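Local coordinates for protein beta-carbonic anhydrase (Methanothermobacter thermautotrophicus, PDB 1G5C) that probably catalyses the reversible hydration of carbon dioxide to bicarbonate, as a zinc-dependent carbonic anhydrase of the beta class, at residues L27-C32 against I83-T88; S35-L40 against I156-G161. All blocks are in the same frame, centred on the assembly; numbering follows the deposited sequence.

In the fold
After N-terminal helix 3-10 the chain lays down strand 27-32, then turns through 35-40 into helix 40-45. After strand 53-57 and helix 64-77 it returns along strand 81-87 beside 27-32, and interaction 1 closes this first long loop, placing Cys32 and His87 at the same zinc ion. The chain then passes through three helices to strand 150-156, whose following turn, 156-161, comes back to 35-40 in interaction 2 and closes a longer loop. The two loops cross, because their segments alternate along the sequence. They also touch: Gly86 O probably accepts from Ile156 N, Thr88 OG1 probably bonds to Ile158 N, and Thr31 packs on Leu37. Together they join the sheet's central strands to the loops near the metal.

Interaction 1. Residues L27-C32 against I83-T88; sequences LCIITC and IIVGHT. With ZN (zinc ion), chain G.
The zinc site of this beta-class enzyme hangs from two neighbouring strand ends, where Cys32 SG binds the ion at 2.4 Å and His87 NE2 at 2.1 Å. Water 1 and Cys90 complete the four ligands. Cys32 CB meets the imidazole at its edge, 3.7 Å from His87 CD2. On the far side of that ring His87 ND1 donates to Thr88 O (2.8 Å), a bond tilted from the ring plane that helps fix its rotation.

Behind the metal the strands run parallel. Ile30 is gripped twice, its N giving to Ile83 O and its O taking Val85 N at 2.7 Å, while Ile83 N reaches Cys28 O. The ladder then gives out: Cys32 N stands 4.2 Å from Val85 O, and Thr31 OG1, anti to its own N (chi1 -168°), takes that carbonyl instead at 2.7 Å.

Ile29 and Ile83 lie side by side on the face that also carries Val85; Leu45 covers Ile29 and Leu41 covers Val85. Ile30 and Ile84 pair likewise on the other, against Leu139 of helix 128-141. A metal held at the C-terminal ends of parallel strands, between Cys-His-Cys ligands, is typical of the beta-carbonic anhydrase fold.

Interaction 2. Residues S35-L40 against I156-G161; sequences SRLIDL and IDINTG
Arg36 lays its side chain across Ile158 at about a right angle. Arg36 CB is 3.6 Å from Ile158 CD1, and the chain then bends at chi3 (-74°), bringing the guanidinium back over the isoleucine. There Ile158 CG1 sits over one face, toward the rim, 3.6 Å from Arg36 NE. The polar edge is held by salt bridges from NE to Asp34 and from NH1 to Asp89, and water 2, in the guanidinium plane, links NH1 to Asn159 OD1. An Asp-Arg pair beside the zinc is a feature of beta-class active sites, and a bound HEPES molecule lies next to Arg36. An alanine here is likely to leave Asp34 and Asp89 without their cationic mate, take the guanidinium cover off Ile158 and break the water link to Asn159.

Leu37 reaches in toward the sheet: Leu37 CD2 touches Ile158 CD1, at 3.7 Å, and Ile156 CG2, at 3.8 Å, and the leucine packs on Thr31 and His87 of the central strands.

The opposing residues form the turn of a beta hairpin joining strands 150-156 and 163-165. Asp157 OD1 shapes it, accepting from Asn159 N nearly along its C-O axis, an Asx turn, and from Thr160 N above the carboxylate plane, which completes an Asx motif.

Leu40 opens helix 40-45 with CG anti to the backbone N (chi1 179°), spreading both methyls over this turn. Leu40 CD2 touches Ile158 O at 3.4 Å, a carbonyl that also receives a weak bond from Arg49 of the second subunit. Leu40 CD1 rests 4.0 Å from Gly161 CA, whose positive phi (86°) suits glycine.

Interaction 1. Residues L27-C32 against I83-T88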
ATOM      1  N   LEU A  27      -0.118 -13.864  -5.065  1.00 20.15           N
ATOM      2  CA  LEU A  27       0.654 -13.288  -3.962  1.00 19.13           C
ATOM      3  C   LEU A  27       0.344 -11.868  -3.478  1.00 18.25           C
ATOM      4  O   LEU A  27       0.062 -10.957  -4.271  1.00 13.32           O
ATOM      5  CB  LEU A  27       2.125 -13.273  -4.386  1.00 26.32           C
ATOM      6  CG  LEU A  27       3.251 -14.138  -3.850  1.00 33.09           C
ATOM      7  CD1 LEU A  27       4.239 -14.463  -4.970  1.00 35.22           C
ATOM      8  CD2 LEU A  27       3.954 -13.385  -2.744  1.00 38.79           C
ATOM      9  N   CYS A  28       0.447 -11.672  -2.169  1.00 13.69           N
ATOM     10  CA  CYS A  28       0.290 -10.337  -1.596  1.00 14.42           C
ATOM     11  C   CYS A  28       1.469 -10.173  -0.655  1.00 15.65           C
ATOM     12  O   CYS A  28       1.690 -11.016   0.229  1.00 17.40           O
ATOM     13  CB  CYS A  28      -0.998 -10.177  -0.801  1.00 18.33           C
ATOM     14  SG  CYS A  28      -1.047  -8.532  -0.000  1.00 20.66           S
ATOM     15  N   ILE A  29       2.237  -9.105  -0.853  1.00 13.22           N
ATOM     16  CA  ILE A  29       3.400  -8.823  -0.021  1.00 13.18           C
ATOM     17  C   ILE A  29       3.071  -7.628   0.879  1.00 13.29           C
ATOM     18  O   ILE A  29       2.528  -6.607   0.420  1.00 12.29           O
ATOM     19  CB  ILE A  29       4.652  -8.426  -0.875  1.00 13.31           C
ATOM     20  CG1 ILE A  29       4.960  -9.476  -1.951  1.00 14.35           C
ATOM     21  CG2 ILE A  29       5.853  -8.231   0.034  1.00 15.19           C
ATOM     22  CD1 ILE A  29       5.513 -10.785  -1.420  1.00 11.67           C
ATOM     23  N   ILE A  30       3.389  -7.752   2.160  1.00 12.87           N
ATOM     24  CA  ILE A  30       3.183  -6.660   3.102  1.00 10.58           C
ATOM     25  C   ILE A  30       4.584  -6.276   3.604  1.00 13.41           C
ATOM     26  O   ILE A  30       5.311  -7.117   4.146  1.00 10.50           O
ATOM     27  CB  ILE A  30       2.295  -7.098   4.296  1.00 14.57           C
ATOM     28  CG1 ILE A  30       0.879  -7.401   3.798  1.00 16.31           C
ATOM     29  CG2 ILE A  30       2.238  -5.989   5.341  1.00 15.46           C
ATOM     30  CD1 ILE A  30      -0.026  -8.089   4.813  1.00 17.08           C
ATOM     31  N   THR A  31       4.976  -5.022   3.400  1.00 10.89           N
ATOM     32  CA  THR A  31       6.291  -4.595   3.845  1.00 13.29           C
ATOM     33  C   THR A  31       6.332  -3.125   4.272  1.00 13.60           C
ATOM     34  O   THR A  31       5.279  -2.485   4.453  1.00 13.58           O
ATOM     35  CB  THR A  31       7.369  -4.915   2.758  1.00 16.15           C
ATOM     36  OG1 THR A  31       8.686  -4.738   3.317  1.00 13.89           O
ATOM     37  CG2 THR A  31       7.176  -4.020   1.501  1.00 14.87           C
ATOM     38  N   CYS A  32       7.534  -2.590   4.453  1.00 11.67           N
ATOM     39  CA  CYS A  32       7.689  -1.223   4.935  1.00 11.91           C
ATOM     40  C   CYS A  32       7.864  -0.194   3.820  1.00 10.97           C
ATOM     41  O   CYS A  32       8.193  -0.546   2.684  1.00 10.21           O
ATOM     42  CB  CYS A  32       8.882  -1.156   5.916  1.00 10.98           C
ATOM     43  SG  CYS A  32       9.119   0.457   6.732  1.00 14.31           S
ATOM     44  N   ILE A  83       2.697 -12.661   2.330  1.00 14.36           N
ATOM     45  CA  ILE A  83       4.033 -12.686   2.919  1.00 13.30           C
ATOM     46  C   ILE A  83       4.363 -11.332   3.524  1.00 13.47           C
ATOM     47  O   ILE A  83       4.432 -10.315   2.810  1.00 12.26           O
ATOM     48  CB  ILE A  83       5.148 -12.996   1.864  1.00 12.43           C
ATOM     49  CG1 ILE A  83       4.872 -14.316   1.156  1.00 15.80           C
ATOM     50  CG2 ILE A  83       6.507 -13.077   2.557  1.00 13.73           C
ATOM     51  CD1 ILE A  83       5.857 -14.624  -0.001  1.00 18.80           C
ATOM     52  N   ILE A  84       4.540 -11.295   4.839  1.00 10.90           N
ATOM     53  CA  ILE A  84       4.921 -10.046   5.469  1.00 10.85           C
ATOM     54  C   ILE A  84       6.440 -10.068   5.403  1.00 14.75           C
ATOM     55  O   ILE A  84       7.057 -11.109   5.695  1.00 15.23           O
ATOM     56  CB  ILE A  84       4.484  -9.978   6.950  1.00 14.81           C
ATOM     57  CG1 ILE A  84       2.951 -10.012   7.047  1.00 14.50           C
ATOM     58  CG2 ILE A  84       5.070  -8.713   7.601  1.00 11.00           C
ATOM     59  CD1 ILE A  84       2.396 -10.108   8.491  1.00 13.82           C
ATOM     60  N   VAL A  85       7.042  -8.956   4.976  1.00 10.18           N
ATOM     61  CA  VAL A  85       8.496  -8.867   4.910  1.00  9.57           C
ATOM     62  C   VAL A  85       9.000  -7.660   5.711  1.00 14.31           C
ATOM     63  O   VAL A  85       8.828  -6.492   5.311  1.00 12.70           O
ATOM     64  CB  VAL A  85       9.014  -8.745   3.446  1.00 13.45           C
ATOM     65  CG1 VAL A  85      10.550  -8.718   3.435  1.00 10.96           C
ATOM     66  CG2 VAL A  85       8.511  -9.912   2.607  1.00  9.68           C
ATOM     67  N   GLY A  86       9.576  -7.935   6.880  1.00 11.13           N
ATOM     68  CA  GLY A  86      10.142  -6.850   7.657  1.00 10.69           C
ATOM     69  C   GLY A  86      11.573  -6.702   7.178  1.00 12.82           C
ATOM     70  O   GLY A  86      12.011  -7.458   6.303  1.00 13.23           O
ATOM     71  N   HIS A  87      12.323  -5.753   7.727  1.00 11.93           N
ATOM     72  CA  HIS A  87      13.704  -5.601   7.292  1.00 14.78           C
ATOM     73  C   HIS A  87      14.558  -5.094   8.437  1.00 15.31           C
ATOM     74  O   HIS A  87      14.057  -4.461   9.358  1.00 14.28           O
ATOM     75  CB  HIS A  87      13.799  -4.618   6.115  1.00 10.80           C
ATOM     76  CG  HIS A  87      13.430  -3.217   6.479  1.00 13.08           C
ATOM     77  ND1 HIS A  87      14.366  -2.285   6.892  1.00 14.51           N
ATOM     78  CD2 HIS A  87      12.232  -2.598   6.545  1.00 13.01           C
ATOM     79  CE1 HIS A  87      13.751  -1.161   7.198  1.00 12.20           C
ATOM     80  NE2 HIS A  87      12.454  -1.313   6.997  1.00 11.36           N
ATOM     81  N   THR A  88      15.853  -5.371   8.363  1.00 15.47           N
ATOM     82  CA  THR A  88      16.770  -4.927   9.404  1.00 15.55           C
ATOM     83  C   THR A  88      16.932  -3.417   9.299  1.00 17.59           C
ATOM     84  O   THR A  88      16.748  -2.828   8.221  1.00 19.74           O
ATOM     85  CB  THR A  88      18.153  -5.572   9.239  1.00 13.73           C
ATOM     86  OG1 THR A  88      18.640  -5.295   7.924  1.00 16.44           O
ATOM     87  CG2 THR A  88      18.083  -7.079   9.429  1.00 12.55           C
TER
HETATM   88 ZN    ZN G1001      11.152   0.008   7.945  1.00 17.03          ZN
HETATM   89  O   HOH W   1      12.415   1.592   7.825  1.00 15.71           O

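Interaction 2. Residues S35-L40 against I156-G161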
ATOM      1  N   SER A  35      12.801   3.451   1.885  1.00 10.72           N
ATOM      2  CA  SER A  35      13.296   3.651   0.515  1.00 13.32           C
ATOM      3  C   SER A  35      14.333   2.650   0.039  1.00 14.27           C
ATOM      4  O   SER A  35      14.521   2.481  -1.174  1.00 11.00           O
ATOM      5  CB  SER A  35      13.863   5.070   0.328  1.00 16.24           C
ATOM      6  OG  SER A  35      15.111   5.217   0.979  1.00 16.07           O
ATOM      7  N   ARG A  36      15.001   1.971   0.970  1.00 14.95           N
ATOM      8  CA  ARG A  36      16.013   0.995   0.577  1.00 15.18           C
ATOM      9  C   ARG A  36      15.422  -0.319   0.074  1.00 14.97           C
ATOM     10  O   ARG A  36      16.150  -1.186  -0.438  1.00 13.86           O
ATOM     11  CB  ARG A  36      16.956   0.730   1.750  1.00 15.12           C
ATOM     12  CG  ARG A  36      17.746   1.961   2.143  1.00 18.10           C
ATOM     13  CD  ARG A  36      18.447   1.735   3.447  1.00 20.74           C
ATOM     14  NE  ARG A  36      17.495   1.778   4.550  1.00 15.90           N
ATOM     15  CZ  ARG A  36      17.821   1.571   5.820  1.00 20.99           C
ATOM     16  NH1 ARG A  36      19.083   1.295   6.171  1.00 15.43           N
ATOM     17  NH2 ARG A  36      16.881   1.662   6.743  1.00 19.44           N
ATOM     18  N   LEU A  37      14.112  -0.473   0.225  1.00 11.99           N
ATOM     19  CA  LEU A  37      13.445  -1.685  -0.245  1.00 13.28           C
ATOM     20  C   LEU A  37      13.045  -1.546  -1.709  1.00 11.96           C
ATOM     21  O   LEU A  37      12.743  -2.540  -2.372  1.00 11.83           O
ATOM     22  CB  LEU A  37      12.196  -1.975   0.593  1.00 12.61           C
ATOM     23  CG  LEU A  37      12.486  -2.436   2.024  1.00 12.83           C
ATOM     24  CD1 LEU A  37      11.218  -2.416   2.876  1.00 11.73           C
ATOM     25  CD2 LEU A  37      13.092  -3.842   1.965  1.00 12.82           C
ATOM     26  N   ILE A  38      13.019  -0.319  -2.216  1.00 12.71           N
ATOM     27  CA  ILE A  38      12.646  -0.120  -3.617  1.00 12.65           C
ATOM     28  C   ILE A  38      13.689  -0.839  -4.468  1.00 14.14           C
ATOM     29  O   ILE A  38      14.888  -0.736  -4.191  1.00 11.29           O
ATOM     30  CB  ILE A  38      12.628   1.386  -3.997  1.00 14.56           C
ATOM     31  CG1 ILE A  38      11.590   2.127  -3.146  1.00 12.85           C
ATOM     32  CG2 ILE A  38      12.273   1.552  -5.491  1.00 14.57           C
ATOM     33  CD1 ILE A  38      11.635   3.658  -3.320  1.00 13.47           C
ATOM     34  N   ASP A  39      13.223  -1.588  -5.471  1.00 10.53           N
ATOM     35  CA  ASP A  39      14.091  -2.336  -6.392  1.00 10.92           C
ATOM     36  C   ASP A  39      14.702  -3.564  -5.722  1.00  8.58           C
ATOM     37  O   ASP A  39      14.511  -4.691  -6.169  1.00 11.08           O
ATOM     38  CB  ASP A  39      15.231  -1.433  -6.928  1.00  9.61           C
ATOM     39  CG  ASP A  39      15.634  -1.766  -8.379  1.00 12.44           C
ATOM     40  OD1 ASP A  39      15.401  -2.909  -8.829  1.00 14.81           O
ATOM     41  OD2 ASP A  39      16.199  -0.876  -9.076  1.00 12.64           O
ATOM     42  N   LEU A  40      15.447  -3.348  -4.647  1.00 12.62           N
ATOM     43  CA  LEU A  40      16.085  -4.456  -3.938  1.00 12.53           C
ATOM     44  C   LEU A  40      15.109  -5.572  -3.526  1.00 12.97           C
ATOM     45  O   LEU A  40      15.382  -6.760  -3.735  1.00 12.62           O
ATOM     46  CB  LEU A  40      16.804  -3.932  -2.695  1.00 11.66           C
ATOM     47  CG  LEU A  40      17.517  -4.945  -1.788  1.00 13.38           C
ATOM     48  CD1 LEU A  40      18.530  -5.775  -2.581  1.00 14.42           C
ATOM     49  CD2 LEU A  40      18.232  -4.191  -0.694  1.00 15.94           C
ATOM     50  N   ILE A 156      14.129  -9.301   5.797  1.00 15.45           N
ATOM     51  CA  ILE A 156      15.197  -9.158   4.817  1.00 15.85           C
ATOM     52  C   ILE A 156      16.323  -8.253   5.332  1.00 14.81           C
ATOM     53  O   ILE A 156      16.060  -7.265   6.011  1.00 14.07           O
ATOM     54  CB  ILE A 156      14.643  -8.564   3.475  1.00 16.09           C
ATOM     55  CG1 ILE A 156      15.721  -8.619   2.390  1.00 18.46           C
ATOM     56  CG2 ILE A 156      14.188  -7.097   3.676  1.00 12.51           C
ATOM     57  CD1 ILE A 156      15.184  -8.241   0.978  1.00 19.82           C
ATOM     58  N   ASP A 157      17.572  -8.607   5.020  1.00 14.48           N
ATOM     59  CA  ASP A 157      18.725  -7.779   5.390  1.00 14.60           C
ATOM     60  C   ASP A 157      18.631  -6.566   4.460  1.00 16.27           C
ATOM     61  O   ASP A 157      18.715  -6.715   3.242  1.00 16.94           O
ATOM     62  CB  ASP A 157      20.037  -8.530   5.126  1.00 16.67           C
ATOM     63  CG  ASP A 157      21.267  -7.720   5.532  1.00 22.10           C
ATOM     64  OD1 ASP A 157      21.455  -6.583   5.023  1.00 21.74           O
ATOM     65  OD2 ASP A 157      22.048  -8.217   6.367  1.00 26.43           O
ATOM     66  N   ILE A 158      18.479  -5.371   5.022  1.00 16.99           N
ATOM     67  CA  ILE A 158      18.310  -4.179   4.211  1.00 19.32           C
ATOM     68  C   ILE A 158      19.489  -3.806   3.297  1.00 20.77           C
ATOM     69  O   ILE A 158      19.327  -3.053   2.327  1.00 21.47           O
ATOM     70  CB  ILE A 158      17.898  -2.975   5.113  1.00 17.67           C
ATOM     71  CG1 ILE A 158      17.288  -1.853   4.255  1.00 17.15           C
ATOM     72  CG2 ILE A 158      19.099  -2.460   5.921  1.00 16.63           C
ATOM     73  CD1 ILE A 158      16.020  -2.264   3.489  1.00 12.10           C
ATOM     74  N   ASN A 159      20.667  -4.351   3.566  1.00 20.72           N
ATOM     75  CA  ASN A 159      21.810  -4.035   2.723  1.00 20.92           C
ATOM     76  C   ASN A 159      22.155  -5.100   1.690  1.00 21.75           C
ATOM     77  O   ASN A 159      22.648  -4.778   0.614  1.00 22.69           O
ATOM     78  CB  ASN A 159      23.037  -3.758   3.595  1.00 23.96           C
ATOM     79  CG  ASN A 159      22.799  -2.632   4.580  1.00 23.20           C
ATOM     80  OD1 ASN A 159      22.437  -1.522   4.191  1.00 23.13           O
ATOM     81  ND2 ASN A 159      22.985  -2.915   5.860  1.00 20.35           N
ATOM     82  N   THR A 160      21.883  -6.361   2.002  1.00 19.43           N
ATOM     83  CA  THR A 160      22.231  -7.456   1.105  1.00 17.60           C
ATOM     84  C   THR A 160      21.048  -8.104   0.364  1.00 19.49           C
ATOM     85  O   THR A 160      21.242  -8.726  -0.680  1.00 18.81           O
ATOM     86  CB  THR A 160      22.975  -8.566   1.884  1.00 22.60           C
ATOM     87  OG1 THR A 160      22.035  -9.283   2.700  1.00 22.28           O
ATOM     88  CG2 THR A 160      24.065  -7.956   2.807  1.00 19.42           C
ATOM     89  N   GLY A 161      19.834  -7.969   0.900  1.00 19.26           N
ATOM     90  CA  GLY A 161      18.672  -8.568   0.254  1.00 14.60           C
ATOM     91  C   GLY A 161      18.455 -10.019   0.662  1.00 15.30           C
ATOM     92  O   GLY A 161      17.525 -10.689   0.201  1.00 15.78           O
TER
HETATM   93  O   HOH W   2      21.660   1.033   5.080  1.00 25.41           O